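Local atomic coordinates of putative uncharacterized protein (Dictyostelium purpureum, PDB entry 4R12), a protein that probably serves as an essential subunit of gamma-secretase, the complex that cleaves Notch receptors and other integral membrane proteins within the membrane. Residues Ile282-Asn287 and His544-Leu549; Glu271-Val276 and Asn483-Val488. All blocks are in the same frame, centred on the assembly; numbering follows the deposited sequence.

Interactions 1 and 2 are both buried, but they join different kinds of element. Interaction 1 ties the last turns of helix 276-287 to strand 542-548 and lies about 18 Å from the chain centre, measured centre to centre; interaction 2 brings two loops together about 6 Å from it. The first rests on a charge-supported side-chain bond, the second on aromatic packing with a shared water. They meet at the start of the same helix, where Val-276 CB packs 3.6 Å from Leu-549 C. Strand 192-203 serves both, as the antiparallel partner of strand 542-548 in interaction 1 and through Val-195, which touches Trp-273 and Tyr-485, in interaction 2.

Interaction 1: Ile282-Asn287 and His544-Leu549; sequences INDLLN and HLHNAL
Asp-284 of helix 276-287 reaches across to His-546 of strand 542-548, and its OD2 accepts a hydrogen bond of 2.7 Å from His-546 NE2. The carboxylate stands at the edge of the imidazole, close to the ring plane, while its own plane is turned 68° from that of the ring. OD2 is met on its anti side, somewhat out of the carboxylate plane, and the N-H...O angle of 141° makes the bond noticeably bent. With CG anti to the backbone N (chi1 -155°), the imidazole of His-546 extends from the strand toward the helix. Arg-305 NE forms a salt bridge to the same OD2, so a buried oxygen is held by two donors, which probably keeps the carboxylate ionised. The His-carboxylate pair thus joins a helix of the large lobe, which has an aminopeptidase-like fold, to a strand that runs antiparallel to strand 192-203. Phe-281 and Phe-310 pack edge-to-face with the His-546 ring. One residue on, Leu-285 packs against Ile-314. At the helix end Asn-287 ND2 donates to Asn-283 OD1 at 2.8 Å, approaching from well above the plane of the Asn-283 carbonyl.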
loop_
_atom_site.group_PDB
_atom_site.type_symbol
_atom_site.label_atom_id
_atom_site.label_comp_id
_atom_site.label_asym_id
_atom_site.label_seq_id
_atom_site.Cartn_x
_atom_site.Cartn_y
_atom_site.Cartn_z
ATOM N N ILE A 282 18.285 0.625 0.617
ATOM C CA ILE A 282 19.409 0.866 1.537
ATOM C C ILE A 282 20.538 -0.145 1.319
ATOM O O ILE A 282 21.716 0.223 1.266
ATOM C CB ILE A 282 18.957 0.809 3.006
ATOM C CG1 ILE A 282 18.109 2.035 3.334
ATOM C CG2 ILE A 282 20.171 0.718 3.964
ATOM C CD1 ILE A 282 17.262 1.869 4.580
ATOM N N ASN A 283 20.172 -1.416 1.181
ATOM C CA ASN A 283 21.165 -2.448 0.907
ATOM C C ASN A 283 21.970 -2.129 -0.351
ATOM O O ASN A 283 23.193 -2.285 -0.368
ATOM C CB ASN A 283 20.503 -3.818 0.773
ATOM C CG ASN A 283 21.517 -4.943 0.726
ATOM O OD1 ASN A 283 22.302 -5.106 1.652
ATOM N ND2 ASN A 283 21.504 -5.724 -0.351
ATOM N N ASP A 284 21.291 -1.658 -1.390
ATOM C CA ASP A 284 21.978 -1.319 -2.631
ATOM C C ASP A 284 22.865 -0.085 -2.472
ATOM O O ASP A 284 23.979 -0.039 -3.000
ATOM C CB ASP A 284 20.970 -1.113 -3.769
ATOM C CG ASP A 284 20.573 -2.430 -4.437
ATOM O OD1 ASP A 284 21.102 -3.486 -4.025
ATOM O OD2 ASP A 284 19.753 -2.410 -5.378
ATOM N N LEU A 285 22.384 0.909 -1.737
ATOM C CA LEU A 285 23.194 2.092 -1.469
ATOM C C LEU A 285 24.528 1.750 -0.797
ATOM O O LEU A 285 25.549 2.362 -1.085
ATOM C CB LEU A 285 22.432 3.081 -0.586
ATOM C CG LEU A 285 21.216 3.749 -1.212
ATOM C CD1 LEU A 285 20.672 4.797 -0.257
ATOM C CD2 LEU A 285 21.594 4.365 -2.560
ATOM N N LEU A 286 24.500 0.779 0.108
ATOM C CA LEU A 286 25.666 0.475 0.927
ATOM C C LEU A 286 26.532 -0.628 0.337
ATOM O O LEU A 286 27.731 -0.669 0.585
ATOM C CB LEU A 286 25.232 0.080 2.334
ATOM C CG LEU A 286 24.511 1.141 3.174
ATOM C CD1 LEU A 286 23.939 0.501 4.433
ATOM C CD2 LEU A 286 25.443 2.292 3.525
ATOM N N ASN A 287 25.932 -1.518 -0.449
ATOM C CA ASN A 287 26.607 -2.758 -0.823
ATOM C C ASN A 287 26.676 -3.098 -2.307
ATOM O O ASN A 287 27.413 -4.000 -2.689
ATOM C CB ASN A 287 25.939 -3.929 -0.101
ATOM C CG ASN A 287 26.009 -3.788 1.394
ATOM O OD1 ASN A 287 27.033 -3.372 1.939
ATOM N ND2 ASN A 287 24.914 -4.111 2.074
ATOM N N HIS A 544 13.079 7.464 -10.787
ATOM C CA HIS A 544 13.603 6.115 -11.002
ATOM C C HIS A 544 12.850 5.051 -10.222
ATOM O O HIS A 544 12.481 5.257 -9.063
ATOM C CB HIS A 544 15.095 6.074 -10.622
ATOM C CG HIS A 544 15.895 7.165 -11.266
ATOM N ND1 HIS A 544 16.326 7.098 -12.573
ATOM C CD2 HIS A 544 16.285 8.376 -10.801
ATOM C CE1 HIS A 544 16.973 8.210 -12.880
ATOM N NE2 HIS A 544 16.964 9.001 -11.820
ATOM N N LEU A 545 12.623 3.917 -10.871
ATOM C CA LEU A 545 12.117 2.739 -10.188
ATOM C C LEU A 545 13.231 2.015 -9.439
ATOM O O LEU A 545 14.382 2.026 -9.878
ATOM C CB LEU A 545 11.483 1.775 -11.193
ATOM C CG LEU A 545 10.295 2.296 -12.004
ATOM C CD1 LEU A 545 10.005 1.345 -13.162
ATOM C CD2 LEU A 545 9.073 2.424 -11.113
ATOM N N HIS A 546 12.884 1.365 -8.332
ATOM C CA HIS A 546 13.827 0.460 -7.671
ATOM C C HIS A 546 13.119 -0.778 -7.107
ATOM O O HIS A 546 12.010 -0.669 -6.565
ATOM C CB HIS A 546 14.586 1.165 -6.545
ATOM C CG HIS A 546 15.910 0.534 -6.254
ATOM N ND1 HIS A 546 17.090 1.011 -6.784
ATOM C CD2 HIS A 546 16.236 -0.569 -5.541
ATOM C CE1 HIS A 546 18.090 0.243 -6.386
ATOM N NE2 HIS A 546 17.598 -0.726 -5.633
ATOM N N ASN A 547 13.755 -1.941 -7.258
ATOM C CA ASN A 547 13.242 -3.199 -6.716
ATOM C C ASN A 547 12.844 -3.105 -5.237
ATOM O O ASN A 547 13.590 -2.560 -4.423
ATOM C CB ASN A 547 14.286 -4.316 -6.831
ATOM C CG ASN A 547 14.489 -4.821 -8.252
ATOM O OD1 ASN A 547 13.696 -4.554 -9.165
ATOM N ND2 ASN A 547 15.545 -5.595 -8.431
ATOM N N ALA A 548 11.683 -3.654 -4.906
ATOM C CA ALA A 548 11.255 -3.807 -3.522
ATOM C C ALA A 548 10.964 -5.287 -3.318
ATOM O O ALA A 548 9.936 -5.796 -3.766
ATOM C CB ALA A 548 10.035 -2.948 -3.225
ATOM N N LEU A 549 11.897 -5.967 -2.656
ATOM C CA LEU A 549 11.941 -7.423 -2.602
ATOM C C LEU A 549 12.752 -7.854 -1.391
ATOM O O LEU A 549 13.802 -7.281 -1.102
ATOM C CB LEU A 549 12.560 -8.003 -3.886
ATOM C CG LEU A 549 12.799 -9.523 -3.979
ATOM C CD1 LEU A 549 11.485 -10.282 -4.054
ATOM C CD2 LEU A 549 13.689 -9.888 -5.174
#

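Interaction 2: Glu271-Val276 and Asn483-Val488; sequences ERWGYV and NFYSSV
Trp-273 brings the NE1-CE2-CZ2 side of its indole against the CE1 edge of the Tyr-485 ring: NE1 comes to 3.5 Å from Tyr-485 CE1, and CZ2 of the tryptophan lies 3.7 Å from the same carbon. The approach is oblique to the indole, the ring planes are 73° apart, and the two side chains cross at about a right angle. Tyr-485, with CG anti to its backbone N (chi1 164°), swings its ring toward the indole although its CB does not point there. The amide N of Ser-487 lies over the centre of one tyrosine face, 3.3 Å above the plane, while Tyr-485 OH is hydrogen-bonded to Glu-574. Ser-486 OG approaches the indole at CD1, 3.9 Å away, and is turned to donate to Ser-487 O. A water links the loops: it accepts from Trp-273 NE1 at 2.9 Å and from Ser-486 N at 3.1 Å, satisfying both buried N-H groups. Putting an alanine at Trp-273 removes the indole N-H, so the water is likely to be held less firmly and the Tyr-485 edge to lack its aromatic neighbour. Val-195 of strand 192-203 touches all three side chains, and Phe-572 meets the indole edge-to-face. Beyond the tryptophan, Tyr-275 N bonds to Glu-271 O, closing a turn that leads into helix 276-287, with Tyr-275 at its N-cap position. The run from Gly-274 through Val-276 probably corresponds to the start of the DYIGS motif of animal nicastrins, and Glu-271 to the glutamate shortly before it, both parts of the pseudo-active-site pocket of this aminopeptidase-like large lobe.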
loop_
_atom_site.group_PDB
_atom_site.type_symbol
_atom_site.label_atom_id
_atom_site.label_comp_id
_atom_site.label_asym_id
_atom_site.label_seq_id
_atom_site.Cartn_x
_atom_site.Cartn_y
_atom_site.Cartn_z
ATOM N N GLU A 271 6.293 -2.131 1.696
ATOM C CA GLU A 271 6.693 -1.890 3.075
ATOM C C GLU A 271 5.817 -2.631 4.072
ATOM O O GLU A 271 6.279 -2.976 5.159
ATOM C CB GLU A 271 6.652 -0.388 3.393
ATOM C CG GLU A 271 7.658 0.393 2.608
ATOM C CD GLU A 271 9.093 0.065 3.011
ATOM O OE1 GLU A 271 9.576 0.611 4.017
ATOM O OE2 GLU A 271 9.729 -0.746 2.323
ATOM N N ARG A 272 4.552 -2.869 3.719
ATOM C CA ARG A 272 3.649 -3.538 4.659
ATOM C C ARG A 272 4.026 -5.001 4.826
ATOM O O ARG A 272 3.449 -5.704 5.650
ATOM C CB ARG A 272 2.192 -3.443 4.213
ATOM C CG ARG A 272 1.704 -2.047 3.885
ATOM C CD ARG A 272 2.150 -1.072 4.894
ATOM N NE ARG A 272 1.685 0.303 4.662
ATOM C CZ ARG A 272 1.908 1.264 5.552
ATOM N NH1 ARG A 272 2.579 0.957 6.665
ATOM N NH2 ARG A 272 1.475 2.498 5.356
ATOM N N TRP A 273 4.995 -5.462 4.038
ATOM C CA TRP A 273 5.390 -6.864 4.080
ATOM C C TRP A 273 6.859 -6.971 4.484
ATOM O O TRP A 273 7.675 -7.593 3.796
ATOM C CB TRP A 273 5.107 -7.525 2.729
ATOM C CG TRP A 273 3.665 -7.375 2.350
ATOM C CD1 TRP A 273 3.125 -6.420 1.526
ATOM C CD2 TRP A 273 2.563 -8.159 2.830
ATOM N NE1 TRP A 273 1.761 -6.578 1.452
ATOM C CE2 TRP A 273 1.392 -7.634 2.241
ATOM C CE3 TRP A 273 2.455 -9.250 3.699
ATOM C CZ2 TRP A 273 0.130 -8.169 2.490
ATOM C CZ3 TRP A 273 1.201 -9.783 3.940
ATOM C CH2 TRP A 273 0.055 -9.244 3.338
ATOM N N GLY A 274 7.182 -6.335 5.605
ATOM C CA GLY A 274 8.514 -6.416 6.180
ATOM C C GLY A 274 9.494 -5.362 5.699
ATOM O O GLY A 274 10.697 -5.625 5.639
ATOM N N TYR A 275 8.980 -4.184 5.325
ATOM C CA TYR A 275 9.819 -3.065 4.891
ATOM C C TYR A 275 10.776 -3.401 3.753
ATOM O O TYR A 275 11.889 -2.895 3.737
ATOM C CB TYR A 275 10.651 -2.532 6.075
ATOM C CG TYR A 275 9.846 -2.217 7.308
ATOM C CD1 TYR A 275 8.970 -1.139 7.322
ATOM C CD2 TYR A 275 9.957 -2.989 8.463
ATOM C CE1 TYR A 275 8.223 -0.839 8.435
ATOM C CE2 TYR A 275 9.210 -2.688 9.598
ATOM C CZ TYR A 275 8.346 -1.603 9.568
ATOM O OH TYR A 275 7.587 -1.275 10.665
ATOM N N VAL A 276 10.378 -4.240 2.801
ATOM C CA VAL A 276 11.382 -4.726 1.863
ATOM C C VAL A 276 11.813 -3.677 0.845
ATOM O O VAL A 276 12.925 -3.756 0.319
ATOM C CB VAL A 276 10.916 -5.990 1.127
ATOM C CG1 VAL A 276 10.653 -7.108 2.140
ATOM C CG2 VAL A 276 9.693 -5.720 0.293
ATOM N N ASN A 483 -6.402 0.530 -5.362
ATOM C CA ASN A 483 -5.895 -0.495 -4.457
ATOM C C ASN A 483 -4.379 -0.572 -4.550
ATOM O O ASN A 483 -3.830 -0.725 -5.631
ATOM C CB ASN A 483 -6.542 -1.860 -4.743
ATOM C CG ASN A 483 -6.312 -2.353 -6.174
ATOM O OD1 ASN A 483 -5.609 -3.346 -6.390
ATOM N ND2 ASN A 483 -6.947 -1.696 -7.147
ATOM N N PHE A 484 -3.709 -0.438 -3.411
ATOM C CA PHE A 484 -2.254 -0.269 -3.393
ATOM C C PHE A 484 -1.514 -1.448 -2.755
ATOM O O PHE A 484 -0.343 -1.334 -2.386
ATOM C CB PHE A 484 -1.900 1.044 -2.667
ATOM C CG PHE A 484 -2.445 2.266 -3.369
ATOM C CD1 PHE A 484 -1.736 2.847 -4.413
ATOM C CD2 PHE A 484 -3.671 2.809 -3.012
ATOM C CE1 PHE A 484 -2.235 3.964 -5.089
ATOM C CE2 PHE A 484 -4.174 3.926 -3.686
ATOM C CZ PHE A 484 -3.444 4.495 -4.724
ATOM N N TYR A 485 -2.185 -2.587 -2.646
ATOM C CA TYR A 485 -1.467 -3.806 -2.262
ATOM C C TYR A 485 -0.366 -4.025 -3.300
ATOM O O TYR A 485 -0.601 -3.875 -4.495
ATOM C CB TYR A 485 -2.422 -4.995 -2.190
ATOM C CG TYR A 485 -1.721 -6.335 -2.187
ATOM C CD1 TYR A 485 -0.806 -6.658 -1.195
ATOM C CD2 TYR A 485 -2.005 -7.287 -3.164
ATOM C CE1 TYR A 485 -0.171 -7.901 -1.183
ATOM C CE2 TYR A 485 -1.380 -8.533 -3.161
ATOM C CZ TYR A 485 -0.459 -8.825 -2.169
ATOM O OH TYR A 485 0.164 -10.044 -2.152
ATOM N N SER A 486 0.845 -4.332 -2.846
ATOM C CA SER A 486 1.998 -4.408 -3.738
ATOM C C SER A 486 1.885 -5.507 -4.798
ATOM O O SER A 486 2.496 -5.410 -5.861
ATOM C CB SER A 486 3.283 -4.638 -2.922
ATOM O OG SER A 486 3.261 -5.924 -2.329
ATOM N N SER A 487 1.114 -6.546 -4.492
ATOM C CA SER A 487 1.053 -7.748 -5.333
ATOM C C SER A 487 2.448 -8.381 -5.416
ATOM O O SER A 487 3.249 -8.261 -4.471
ATOM C CB SER A 487 0.482 -7.420 -6.735
ATOM O OG SER A 487 0.322 -8.581 -7.518
ATOM N N VAL A 488 2.739 -9.076 -6.512
ATOM C CA VAL A 488 3.963 -9.867 -6.585
ATOM C C VAL A 488 5.078 -9.178 -7.361
ATOM O O VAL A 488 4.835 -8.399 -8.288
ATOM C CB VAL A 488 3.694 -11.259 -7.201
ATOM C CG1 VAL A 488 2.785 -12.055 -6.279
ATOM C CG2 VAL A 488 3.086 -11.145 -8.597
HETATM O O HOH W 1 1.081 -4.042 0.273
#